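Local atomic coordinates of teichoic acid D-alanine hydrolase (Staphylococcus aureus, PDB entry 5ZH8), a protein that hydrolyses the D-alanyl esters carried by wall teichoic acid and lipoteichoic acid in the staphylococcal cell envelope, and affects methicillin resistance and cell wall structure. Residues 148-151 and 152-156; 185-188 and 189-193; 221-224 and 225-229; 306-310 and 311-315; 328-331 and 332-335. All blocks are in the same frame, centred on the assembly; numbering follows the deposited sequence.

Contact 1 (148-151 and 152-156); sequences INDP and VSKYL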
# COMPACT_ATOMS: atom_id res chain seq x y z
N ILE A 148 -18.51 -26.27 -14.25
CA ILE A 148 -17.73 -25.03 -14.27
C ILE A 148 -17.91 -24.20 -15.56
O ILE A 148 -17.71 -22.99 -15.56
CB ILE A 148 -16.23 -25.30 -14.00
CG1 ILE A 148 -15.55 -24.05 -13.44
CG2 ILE A 148 -15.53 -25.79 -15.26
CD1 ILE A 148 -16.09 -23.61 -12.08
N ASN A 149 -18.30 -24.86 -16.65
CA ASN A 149 -18.51 -24.16 -17.92
C ASN A 149 -19.95 -23.71 -18.14
O ASN A 149 -20.24 -23.02 -19.12
CB ASN A 149 -18.03 -25.03 -19.07
CG ASN A 149 -16.53 -25.26 -19.02
OD1 ASN A 149 -15.74 -24.33 -19.21
ND2 ASN A 149 -16.14 -26.51 -18.75
N ASP A 150 -20.85 -24.07 -17.22
CA ASP A 150 -22.23 -23.58 -17.25
C ASP A 150 -22.29 -22.15 -16.73
O ASP A 150 -21.45 -21.74 -15.93
CB ASP A 150 -23.14 -24.47 -16.39
CG ASP A 150 -23.43 -25.82 -17.02
OD1 ASP A 150 -23.11 -26.02 -18.21
OD2 ASP A 150 -23.98 -26.68 -16.32
N PRO A 151 -23.30 -21.38 -17.18
CA PRO A 151 -23.42 -19.97 -16.81
C PRO A 151 -23.93 -19.74 -15.39
O PRO A 151 -24.51 -20.64 -14.79
CB PRO A 151 -24.42 -19.42 -17.83
CG PRO A 151 -25.27 -20.58 -18.17
CD PRO A 151 -24.38 -21.78 -18.11
N VAL A 152 -23.69 -18.54 -14.87
CA VAL A 152 -24.18 -18.16 -13.54
C VAL A 152 -25.70 -18.17 -13.49
O VAL A 152 -26.29 -18.59 -12.49
CB VAL A 152 -23.69 -16.77 -13.03
CG1 VAL A 152 -22.89 -16.92 -11.74
CG2 VAL A 152 -22.91 -15.94 -14.05
N SER A 153 -26.32 -17.68 -14.56
CA SER A 153 -27.78 -17.57 -14.63
C SER A 153 -28.48 -18.91 -14.39
O SER A 153 -29.59 -18.94 -13.87
CB SER A 153 -28.21 -16.98 -15.98
OG SER A 153 -27.62 -17.67 -17.07
N LYS A 154 -27.82 -20.01 -14.75
CA LYS A 154 -28.35 -21.35 -14.50
C LYS A 154 -28.56 -21.61 -13.01
O LYS A 154 -29.63 -22.08 -12.60
CB LYS A 154 -27.42 -22.41 -15.08
CG LYS A 154 -28.00 -23.81 -15.10
CD LYS A 154 -26.96 -24.82 -15.51
CE LYS A 154 -27.58 -26.19 -15.75
NZ LYS A 154 -26.57 -27.27 -15.68
N TYR A 155 -27.55 -21.29 -12.20
CA TYR A 155 -27.59 -21.56 -10.77
C TYR A 155 -28.11 -20.38 -9.95
O TYR A 155 -28.59 -20.56 -8.83
CB TYR A 155 -26.20 -21.98 -10.27
CG TYR A 155 -25.56 -23.04 -11.13
CD1 TYR A 155 -25.91 -24.38 -11.01
CD2 TYR A 155 -24.62 -22.69 -12.09
CE1 TYR A 155 -25.33 -25.35 -11.82
CE2 TYR A 155 -24.02 -23.65 -12.90
CZ TYR A 155 -24.38 -24.98 -12.76
OH TYR A 155 -23.80 -25.94 -13.57
N LEU A 156 -28.01 -19.18 -10.52
CA LEU A 156 -28.41 -17.96 -9.84
C LEU A 156 -29.28 -17.13 -10.78
O LEU A 156 -28.84 -16.11 -11.30
CB LEU A 156 -27.15 -17.19 -9.41
CG LEU A 156 -27.26 -16.19 -8.26
CD1 LEU A 156 -27.88 -16.81 -7.00
CD2 LEU A 156 -25.87 -15.64 -7.96

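Contact 2 (185-188 and 189-193); sequences DYKN and LDQAV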
# COMPACT_ATOMS: atom_id res chain seq x y z
N ASP A 185 -23.42 0.29 3.35
CA ASP A 185 -24.85 -0.01 3.27
C ASP A 185 -25.13 -1.51 3.25
O ASP A 185 -26.07 -1.98 3.89
CB ASP A 185 -25.45 0.63 2.01
CG ASP A 185 -25.40 2.15 2.03
OD1 ASP A 185 -24.79 2.73 2.96
OD2 ASP A 185 -25.97 2.76 1.10
N TYR A 186 -24.32 -2.25 2.51
CA TYR A 186 -24.59 -3.67 2.27
C TYR A 186 -24.36 -4.49 3.53
O TYR A 186 -23.26 -4.53 4.07
CB TYR A 186 -23.73 -4.20 1.11
CG TYR A 186 -23.77 -3.36 -0.15
CD1 TYR A 186 -24.90 -2.59 -0.49
CD2 TYR A 186 -22.69 -3.33 -1.02
CE1 TYR A 186 -24.93 -1.82 -1.64
CE2 TYR A 186 -22.71 -2.56 -2.17
CZ TYR A 186 -23.83 -1.82 -2.48
OH TYR A 186 -23.85 -1.06 -3.62
N LYS A 187 -25.42 -5.14 3.98
CA LYS A 187 -25.42 -5.86 5.24
C LYS A 187 -25.07 -7.33 5.07
O LYS A 187 -24.81 -8.01 6.05
CB LYS A 187 -26.80 -5.77 5.90
CG LYS A 187 -27.33 -4.35 6.08
CD LYS A 187 -26.43 -3.48 6.94
CE LYS A 187 -26.38 -3.94 8.39
NZ LYS A 187 -25.70 -2.95 9.29
N ASN A 188 -25.07 -7.81 3.83
CA ASN A 188 -24.89 -9.24 3.57
C ASN A 188 -24.40 -9.54 2.15
O ASN A 188 -24.37 -8.65 1.30
CB ASN A 188 -26.21 -9.97 3.82
CG ASN A 188 -27.36 -9.40 3.02
OD1 ASN A 188 -27.29 -9.30 1.80
ND2 ASN A 188 -28.42 -9.02 3.71
N LEU A 189 -24.04 -10.80 1.93
CA LEU A 189 -23.57 -11.25 0.62
C LEU A 189 -24.59 -10.96 -0.47
O LEU A 189 -24.22 -10.53 -1.56
CB LEU A 189 -23.27 -12.75 0.66
CG LEU A 189 -22.71 -13.41 -0.61
CD1 LEU A 189 -21.40 -12.76 -1.03
CD2 LEU A 189 -22.52 -14.90 -0.40
N ASP A 190 -25.87 -11.18 -0.17
CA ASP A 190 -26.96 -10.99 -1.14
C ASP A 190 -26.99 -9.58 -1.72
O ASP A 190 -27.04 -9.41 -2.94
CB ASP A 190 -28.33 -11.32 -0.52
CG ASP A 190 -28.71 -12.79 -0.68
OD1 ASP A 190 -28.13 -13.64 0.03
OD2 ASP A 190 -29.60 -13.10 -1.50
N GLN A 191 -26.94 -8.58 -0.85
CA GLN A 191 -26.97 -7.18 -1.29
C GLN A 191 -25.74 -6.84 -2.13
O GLN A 191 -25.85 -6.12 -3.12
CB GLN A 191 -27.07 -6.24 -0.09
CG GLN A 191 -28.42 -6.29 0.61
CD GLN A 191 -28.52 -5.35 1.79
OE1 GLN A 191 -27.76 -4.39 1.91
NE2 GLN A 191 -29.47 -5.62 2.68
N ALA A 192 -24.59 -7.36 -1.73
CA ALA A 192 -23.35 -7.15 -2.49
C ALA A 192 -23.46 -7.69 -3.92
O ALA A 192 -23.12 -6.98 -4.87
CB ALA A 192 -22.17 -7.79 -1.77
N VAL A 193 -23.93 -8.93 -4.06
CA VAL A 193 -24.06 -9.56 -5.38
C VAL A 193 -25.23 -8.99 -6.18
O VAL A 193 -25.19 -8.97 -7.41
CB VAL A 193 -24.15 -11.11 -5.28
CG1 VAL A 193 -24.36 -11.74 -6.66
CG2 VAL A 193 -22.91 -11.66 -4.61

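Contact 3 (221-224 and 225-229); sequences KVIE and EVTGK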
# COMPACT_ATOMS: atom_id res chain seq x y z
N LYS A 221 -22.13 -16.72 -3.64
CA LYS A 221 -23.59 -16.75 -3.67
C LYS A 221 -24.11 -17.95 -4.46
O LYS A 221 -25.12 -18.55 -4.10
CB LYS A 221 -24.15 -15.45 -4.26
CG LYS A 221 -25.66 -15.30 -4.14
CD LYS A 221 -26.09 -15.15 -2.68
CE LYS A 221 -27.35 -15.94 -2.38
NZ LYS A 221 -27.54 -16.15 -0.92
N VAL A 222 -23.41 -18.29 -5.55
CA VAL A 222 -23.70 -19.50 -6.32
C VAL A 222 -23.65 -20.73 -5.40
O VAL A 222 -24.55 -21.58 -5.42
CB VAL A 222 -22.71 -19.68 -7.51
CG1 VAL A 222 -22.80 -21.08 -8.11
CG2 VAL A 222 -22.97 -18.63 -8.59
N ILE A 223 -22.59 -20.80 -4.59
CA ILE A 223 -22.43 -21.87 -3.61
C ILE A 223 -23.64 -21.91 -2.68
O ILE A 223 -24.22 -22.97 -2.46
CB ILE A 223 -21.13 -21.72 -2.79
CG1 ILE A 223 -19.91 -21.96 -3.68
CG2 ILE A 223 -21.10 -22.68 -1.60
CD1 ILE A 223 -18.61 -21.46 -3.10
N GLU A 224 -24.02 -20.76 -2.15
CA GLU A 224 -25.15 -20.69 -1.24
C GLU A 224 -26.45 -21.14 -1.90
O GLU A 224 -27.23 -21.88 -1.30
CB GLU A 224 -25.31 -19.28 -0.67
CG GLU A 224 -24.28 -18.93 0.39
CD GLU A 224 -24.58 -17.62 1.08
OE1 GLU A 224 -25.35 -16.80 0.52
OE2 GLU A 224 -24.04 -17.41 2.19
N GLU A 225 -26.66 -20.69 -3.14
CA GLU A 225 -27.91 -20.95 -3.87
C GLU A 225 -28.07 -22.43 -4.23
O GLU A 225 -29.15 -22.97 -4.09
CB GLU A 225 -27.96 -20.09 -5.14
CG GLU A 225 -29.33 -20.03 -5.81
CD GLU A 225 -30.34 -19.23 -5.03
OE1 GLU A 225 -29.95 -18.25 -4.34
OE2 GLU A 225 -31.55 -19.57 -5.11
N VAL A 226 -27.00 -23.06 -4.70
CA VAL A 226 -27.06 -24.47 -5.13
C VAL A 226 -27.16 -25.42 -3.95
O VAL A 226 -27.80 -26.46 -4.05
CB VAL A 226 -25.85 -24.91 -6.00
CG1 VAL A 226 -25.78 -24.09 -7.28
CG2 VAL A 226 -24.55 -24.84 -5.22
N THR A 227 -26.53 -25.06 -2.83
CA THR A 227 -26.53 -25.89 -1.63
C THR A 227 -27.72 -25.58 -0.72
O THR A 227 -28.05 -26.38 0.16
CB THR A 227 -25.24 -25.69 -0.81
OG1 THR A 227 -25.18 -24.35 -0.30
CG2 THR A 227 -24.00 -25.96 -1.66
N GLY A 228 -28.35 -24.43 -0.91
CA GLY A 228 -29.40 -23.96 -0.03
C GLY A 228 -28.91 -23.72 1.39
O GLY A 228 -29.69 -23.76 2.33
N LYS A 229 -27.61 -23.47 1.55
CA LYS A 229 -27.00 -23.31 2.86
C LYS A 229 -26.01 -22.17 2.83
O LYS A 229 -25.45 -21.86 1.79
CB LYS A 229 -26.30 -24.60 3.29
CG LYS A 229 -27.26 -25.75 3.55
CD LYS A 229 -26.58 -26.89 4.31
CE LYS A 229 -27.61 -27.89 4.81
NZ LYS A 229 -28.61 -27.28 5.74

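Contact 4 (306-310 and 311-315); sequences KLFSP and KITNP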
# COMPACT_ATOMS: atom_id res chain seq x y z
N LYS A 306 -6.61 -35.04 0.98
CA LYS A 306 -7.64 -35.15 1.99
C LYS A 306 -8.96 -34.56 1.59
O LYS A 306 -9.93 -34.80 2.23
CB LYS A 306 -7.20 -34.53 3.29
CG LYS A 306 -6.42 -35.47 4.18
CD LYS A 306 -6.70 -35.20 5.64
CE LYS A 306 -5.50 -35.57 6.49
NZ LYS A 306 -5.55 -34.95 7.84
N LEU A 307 -8.98 -33.74 0.58
CA LEU A 307 -10.25 -33.21 0.07
C LEU A 307 -10.65 -33.86 -1.25
O LEU A 307 -11.84 -34.03 -1.51
CB LEU A 307 -10.17 -31.70 -0.15
CG LEU A 307 -10.17 -30.83 1.09
CD1 LEU A 307 -10.30 -29.39 0.63
CD2 LEU A 307 -11.29 -31.20 2.06
N PHE A 308 -9.67 -34.16 -2.09
CA PHE A 308 -9.91 -34.81 -3.37
C PHE A 308 -8.89 -35.91 -3.62
O PHE A 308 -7.80 -35.94 -3.03
CB PHE A 308 -9.84 -33.80 -4.52
CG PHE A 308 -10.51 -32.48 -4.23
CD1 PHE A 308 -11.90 -32.37 -4.27
CD2 PHE A 308 -9.76 -31.35 -3.95
CE1 PHE A 308 -12.52 -31.16 -4.03
CE2 PHE A 308 -10.37 -30.14 -3.72
CZ PHE A 308 -11.76 -30.04 -3.75
N SER A 309 -9.24 -36.83 -4.53
CA SER A 309 -8.31 -37.83 -5.05
C SER A 309 -7.13 -37.18 -5.77
O SER A 309 -7.19 -36.01 -6.15
CB SER A 309 -9.05 -38.74 -6.03
OG SER A 309 -9.56 -37.97 -7.10
N PRO A 310 -6.04 -37.94 -5.97
CA PRO A 310 -4.88 -37.38 -6.69
C PRO A 310 -5.19 -36.89 -8.12
O PRO A 310 -4.66 -35.86 -8.54
CB PRO A 310 -3.88 -38.54 -6.71
CG PRO A 310 -4.25 -39.39 -5.54
CD PRO A 310 -5.74 -39.27 -5.41
N LYS A 311 -6.06 -37.60 -8.83
CA LYS A 311 -6.46 -37.20 -10.19
C LYS A 311 -7.21 -35.86 -10.26
O LYS A 311 -7.23 -35.22 -11.31
CB LYS A 311 -7.29 -38.30 -10.86
CG LYS A 311 -6.47 -39.53 -11.23
CD LYS A 311 -7.32 -40.50 -12.05
CE LYS A 311 -6.60 -41.82 -12.29
NZ LYS A 311 -5.25 -41.63 -12.89
N ILE A 312 -7.83 -35.45 -9.15
CA ILE A 312 -8.43 -34.12 -9.04
C ILE A 312 -7.41 -33.11 -8.47
O ILE A 312 -7.25 -32.01 -9.01
CB ILE A 312 -9.70 -34.13 -8.16
CG1 ILE A 312 -10.77 -35.06 -8.76
CG2 ILE A 312 -10.26 -32.72 -7.97
CD1 ILE A 312 -11.25 -34.67 -10.14
N THR A 313 -6.73 -33.51 -7.40
CA THR A 313 -5.84 -32.61 -6.68
C THR A 313 -4.62 -32.18 -7.50
O THR A 313 -4.27 -31.00 -7.52
CB THR A 313 -5.33 -33.25 -5.37
OG1 THR A 313 -6.45 -33.59 -4.54
CG2 THR A 313 -4.40 -32.30 -4.64
N ASN A 314 -3.96 -33.13 -8.16
CA ASN A 314 -2.70 -32.83 -8.85
C ASN A 314 -2.85 -31.72 -9.90
O ASN A 314 -2.10 -30.73 -9.85
CB ASN A 314 -2.09 -34.08 -9.47
CG ASN A 314 -1.64 -35.10 -8.44
OD1 ASN A 314 -1.47 -34.79 -7.26
ND2 ASN A 314 -1.47 -36.35 -8.89
N PRO A 315 -3.81 -31.85 -10.84
CA PRO A 315 -3.99 -30.76 -11.81
C PRO A 315 -4.45 -29.46 -11.16
O PRO A 315 -3.97 -28.39 -11.54
CB PRO A 315 -5.09 -31.30 -12.74
CG PRO A 315 -5.20 -32.75 -12.46
CD PRO A 315 -4.76 -32.95 -11.05

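Contact 5 (328-331 and 332-335); sequences EYRY and GFYA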
# COMPACT_ATOMS: atom_id res chain seq x y z
N GLU A 328 -2.02 -19.33 -14.59
CA GLU A 328 -1.41 -19.72 -13.32
C GLU A 328 -2.47 -19.70 -12.24
O GLU A 328 -2.50 -20.57 -11.36
CB GLU A 328 -0.27 -18.78 -12.95
CG GLU A 328 0.93 -18.86 -13.88
CD GLU A 328 2.09 -17.98 -13.45
OE1 GLU A 328 1.87 -17.02 -12.68
OE2 GLU A 328 3.23 -18.25 -13.90
N TYR A 329 -3.36 -18.71 -12.32
CA TYR A 329 -4.45 -18.56 -11.36
C TYR A 329 -5.55 -19.59 -11.59
O TYR A 329 -5.96 -19.81 -12.71
CB TYR A 329 -5.03 -17.15 -11.46
CG TYR A 329 -5.90 -16.77 -10.29
CD1 TYR A 329 -5.34 -16.35 -9.10
CD2 TYR A 329 -7.29 -16.84 -10.36
CE1 TYR A 329 -6.11 -16.00 -8.03
CE2 TYR A 329 -8.08 -16.49 -9.28
CZ TYR A 329 -7.48 -16.07 -8.12
OH TYR A 329 -8.23 -15.70 -7.03
N ARG A 330 -6.01 -20.21 -10.51
CA ARG A 330 -7.21 -21.03 -10.53
C ARG A 330 -7.75 -21.19 -9.11
O ARG A 330 -6.98 -21.28 -8.14
CB ARG A 330 -6.96 -22.41 -11.16
CG ARG A 330 -6.36 -23.47 -10.22
CD ARG A 330 -4.94 -23.13 -9.78
NE ARG A 330 -4.10 -22.86 -10.94
CZ ARG A 330 -3.65 -23.79 -11.78
NH1 ARG A 330 -3.93 -25.08 -11.59
NH2 ARG A 330 -2.91 -23.43 -12.81
N TYR A 331 -9.08 -21.23 -9.00
CA TYR A 331 -9.75 -21.54 -7.73
C TYR A 331 -9.16 -20.78 -6.54
O TYR A 331 -8.96 -21.35 -5.47
CB TYR A 331 -9.75 -23.06 -7.49
CG TYR A 331 -10.61 -23.79 -8.48
CD1 TYR A 331 -11.99 -23.88 -8.30
CD2 TYR A 331 -10.06 -24.39 -9.62
CE1 TYR A 331 -12.79 -24.55 -9.21
CE2 TYR A 331 -10.85 -25.06 -10.54
CZ TYR A 331 -12.22 -25.13 -10.33
OH TYR A 331 -13.02 -25.79 -11.23
N GLY A 332 -8.88 -19.50 -6.74
CA GLY A 332 -8.41 -18.62 -5.67
C GLY A 332 -6.92 -18.59 -5.38
O GLY A 332 -6.51 -17.97 -4.41
N PHE A 333 -6.10 -19.24 -6.20
CA PHE A 333 -4.65 -19.27 -5.96
C PHE A 333 -3.84 -19.48 -7.23
O PHE A 333 -4.39 -19.78 -8.29
CB PHE A 333 -4.32 -20.36 -4.94
CG PHE A 333 -4.35 -21.75 -5.50
CD1 PHE A 333 -5.55 -22.45 -5.61
CD2 PHE A 333 -3.18 -22.35 -5.93
CE1 PHE A 333 -5.57 -23.73 -6.14
CE2 PHE A 333 -3.20 -23.63 -6.47
CZ PHE A 333 -4.39 -24.32 -6.57
N TYR A 334 -2.53 -19.34 -7.11
CA TYR A 334 -1.62 -19.39 -8.25
C TYR A 334 -0.76 -20.65 -8.25
O TYR A 334 -0.14 -20.99 -7.26
CB TYR A 334 -0.68 -18.18 -8.20
CG TYR A 334 -1.37 -16.86 -8.40
CD1 TYR A 334 -1.54 -16.33 -9.67
CD2 TYR A 334 -1.84 -16.11 -7.31
CE1 TYR A 334 -2.17 -15.12 -9.87
CE2 TYR A 334 -2.47 -14.89 -7.50
CZ TYR A 334 -2.63 -14.40 -8.78
OH TYR A 334 -3.24 -13.19 -8.99
N ALA A 335 -0.73 -21.33 -9.39
CA ALA A 335 0.27 -22.35 -9.67
C ALA A 335 1.30 -21.73 -10.60
O ALA A 335 0.99 -21.42 -11.75
CB ALA A 335 -0.37 -23.56 -10.32
O HOH W 1 -7.20 -15.49 -4.61

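Contact 1 (148-151 and 152-156)
Asp-150 and Pro-151 run extended into the single helical turn of residues 152-155, a short helix entry at the surface of the beta-lactamase-like fold. The psi of Pro-151 is 161°, and at Val-152 the chain drops into helical angles; the turn is loosely bonded, with a weak bond of 3.4 Å from Lys-154 N to Pro-151 O. Proline suits the place before a helix, since its ring restricts phi, and the absence of an N-H costs nothing where the helical bonding has not yet begun. Its CB and CG lie beside Ser-153 OG, while its carbonyl O sits obliquely near the Tyr-155 ring. Val-152, turned from the loop, is buried against Leu-167, Leu-170 and Val-222.

Asp-150 reaches forward over the turn, and its OD2 draws together two side chains of the next segment. Lys-154 has CG anti to its backbone N (chi1 -169°) and stays extended beyond it, long enough to carry NZ back over four residues; its CD lies over one face of the Tyr-155 ring, toward the rim. Tyr-155 arrives across the aspartate, its OH making a weak bond of 2.9 Å to Asp-150 OD2 and a firmer one with Asn-147 N. Lys-154 NZ is also hydrogen-bonded to a glycerol, probably from the crystallisation liquor. The salt bridge itself measures 2.7 Å from Lys-154 NZ to Asp-150 OD2, the ammonium standing 45° out of the carboxylate plane.

Contact 2 (185-188 and 189-193)
Three kinds of interaction tie Tyr-186, Lys-187 and Asn-188 to the first turn of helix 189-199. Side chain to backbone bonds come first. Asn-188 OD1 accepts from Gln-191 N at 2.8 Å, with the N-H pointing almost straight down the carbonyl bond; CG stands between the backbone N and the carbonyl carbon (chi1 55°), which folds the short amide back over the helix end. In the reverse sense, Gln-191 sends an extended chain to the loop, and its OE1 takes the N-H of Lys-187 at 3.2 Å from well above the amide plane. The two amides lie nearly perpendicular, at 77°.

Among backbone bonds, Ala-192 N reaches Asn-188 O weakly, opening the helical ladder.

Van der Waals contact completes the set: Tyr-186 CB meets Gln-191 CB at 4.1 Å, Gln-191 OE1 lies at the edge of the tyrosine ring, and small Ala-192 lets its CA come obliquely to Tyr-186 CD2. Leu-189 turns the other way, onto Ala-220 and Glu-224 of helix 213-227.

Asparagine, short and equipped with an acceptor, thus serves as the N-cap, the classic start of an alpha-helix.

Contact 3 (221-224 and 225-229)
The last turns of helix 213-227 end in an ST turn, in which Thr-227 OG1 accepts the N-H of Lys-229 at 3.2 Å. Regular bonds run down to this point: Glu-225 N to Lys-221 O, Val-226 N to Val-222 O at 3.0 Å, and Thr-227 N to Ile-223 O. Gly-228 then leaves the helix with a positive phi of 63°, a region readily open to a residue without a side chain. Glu-224 O, near the end of the ladder, receives weak bonds from both Gly-228 N and Lys-229 N, and Lys-229 O returns to touch Glu-224 CA at 3.3 Å in a CA-H...O contact.

Thr-227 holds OG1 between its backbone N and carbonyl carbon (chi1 66°), leaning back over the preceding turn. From there OG1 lies 2.7 Å from Ile-223 O and has Asn-234 OD1 as a second neighbour.

Along the sides, beta-branched Val-222 and Val-226 line up one turn apart, CG1 to CG1 at 4.3 Å, and both rest on Tyr-155. Lys-221, bent at its second and third torsions, brings NZ to 2.7 Å from Glu-224 OE1, nearly along the C-O bond, and its CE also passes near Glu-225 OE1. Asp-190 is a further salt-bridge partner of this ammonium, and Glu-224 OE2 accepts from Tyr-231 N.

Two carboxylates on one largely buried lysine would be expected to stabilise its charged form, while the threonine hydroxyl supplies an acceptor to an N-H just beyond the helix.

Contact 4 (306-310 and 311-315)
In Thr-313, OG1 stands anti to the carbonyl carbon (chi1 -59°), which aims the hydroxyl back at Ser-309 O, at the start of its own helix. Ile-312, with CG2 anti to its backbone N, presents that methyl to Phe-308 in the loop instead. Phe-308 CB faces the helix, and with CG beside the backbone N (chi1 -42°) the ring is carried off toward helix 129-142.

The hydroxyl of Thr-313 finds Ser-309 O at 3.0 Å from OG1, meeting it from well above the carbonyl plane. Thr-313 N meets the same oxygen at 2.8 Å, nearly in line with the carbonyl bond, and Ile-312 N adds a third bond at 3.1 Å from a steep angle. Three donors therefore grip one oxygen. The next carbonyl along, Pro-310 O, accepts Asn-314 N at 2.8 Å.

Phe-308 CB lies 3.6 Å from Ile-312 CG2, the two side chains crossing at about a right angle; Thr-313 OG1 comes to the edge of the phenyl ring. Ser-309 OG sits alongside Ile-312 CG1 rather than reaching a backbone N-H. The amide of Asn-314 has its partners outside these residues, ND2 with Gln-397 O at the chain's end and OD1 with Tyr-305.

Proline suits position 310, in the first turn, where no N-H is needed, whereas Pro-315, lacking a donor further in, leaves a kink. Serine at the N-cap followed by proline is a familiar opening of an alpha-helix, here helix 310-318, whose entry leans on helix 129-142 through Phe-308 and Ile-312.

Contact 5 (328-331 and 332-335)
Residues 329-330 and 333-335 form a tight antiparallel beta hairpin at the edge of the large sheet, where strand 333-335 pairs with strand 340-346; a type I' turn from Arg-330 to Phe-333 closes it, bonded in both directions, Arg-330 N to Phe-333 O at 2.8 Å and Phe-333 N to Arg-330 O at 2.9 Å. Gly-332 takes a turn position whose backbone angles would jam a CB against the preceding carbonyl.

Tyr-329 and Tyr-334, a non-hydrogen-bonded pair, share one face of the hairpin in a T-shaped contact: the CD1 edge of Tyr-329 points into the face of Tyr-334, with ring centroids 4.8 Å apart and planes at 67°. Tyr-334 also packs on Thr-269 of the second subunit.

On the other face, Arg-330 lays CD over the Phe-333 ring, a CH-pi contact of 3.8 Å to the centroid. Its long chain, bent at chi2 and chi3, then turns the guanidinium so that Ala-335 CB sits over its centre; NH1 and NH2 are hydrogen-bonded to Leu-316 O and Glu-319 O respectively.

Glu-328 O accepts Ala-335 N at 2.8 Å and Arg-330 NE from opposite faces of its carbonyl plane. At the turn, a water bridges Tyr-329 OH and Gly-332 O, each 2.6 Å from the water oxygen.

In the fold
Contacts 1, 2 and 3 form one neighbourhood around helix 213-227. Contact 3 touches contact 1 where Val-152 CG1 meets Val-222 CG2 at 3.6 Å, the centres of the two contacts lying about 12 Å apart, and joins contact 2 by the salt bridge from Lys-221 NZ to Asp-190 OD1, 2.7 Å. Contacts 4 and 5 make a second pair, centres about 15 Å apart, meeting where Arg-330 NH1 packs on Pro-315 O. Ile-148 on Tyr-331 links the two groups. Helix 129-142 is touched by contacts 3, 4 and 5. It carries Lys-130, the lysine of a Ser-X-X-Lys sequence; as in serine beta-lactamases, this probably marks the active site, beside Tyr-329 of contact 5.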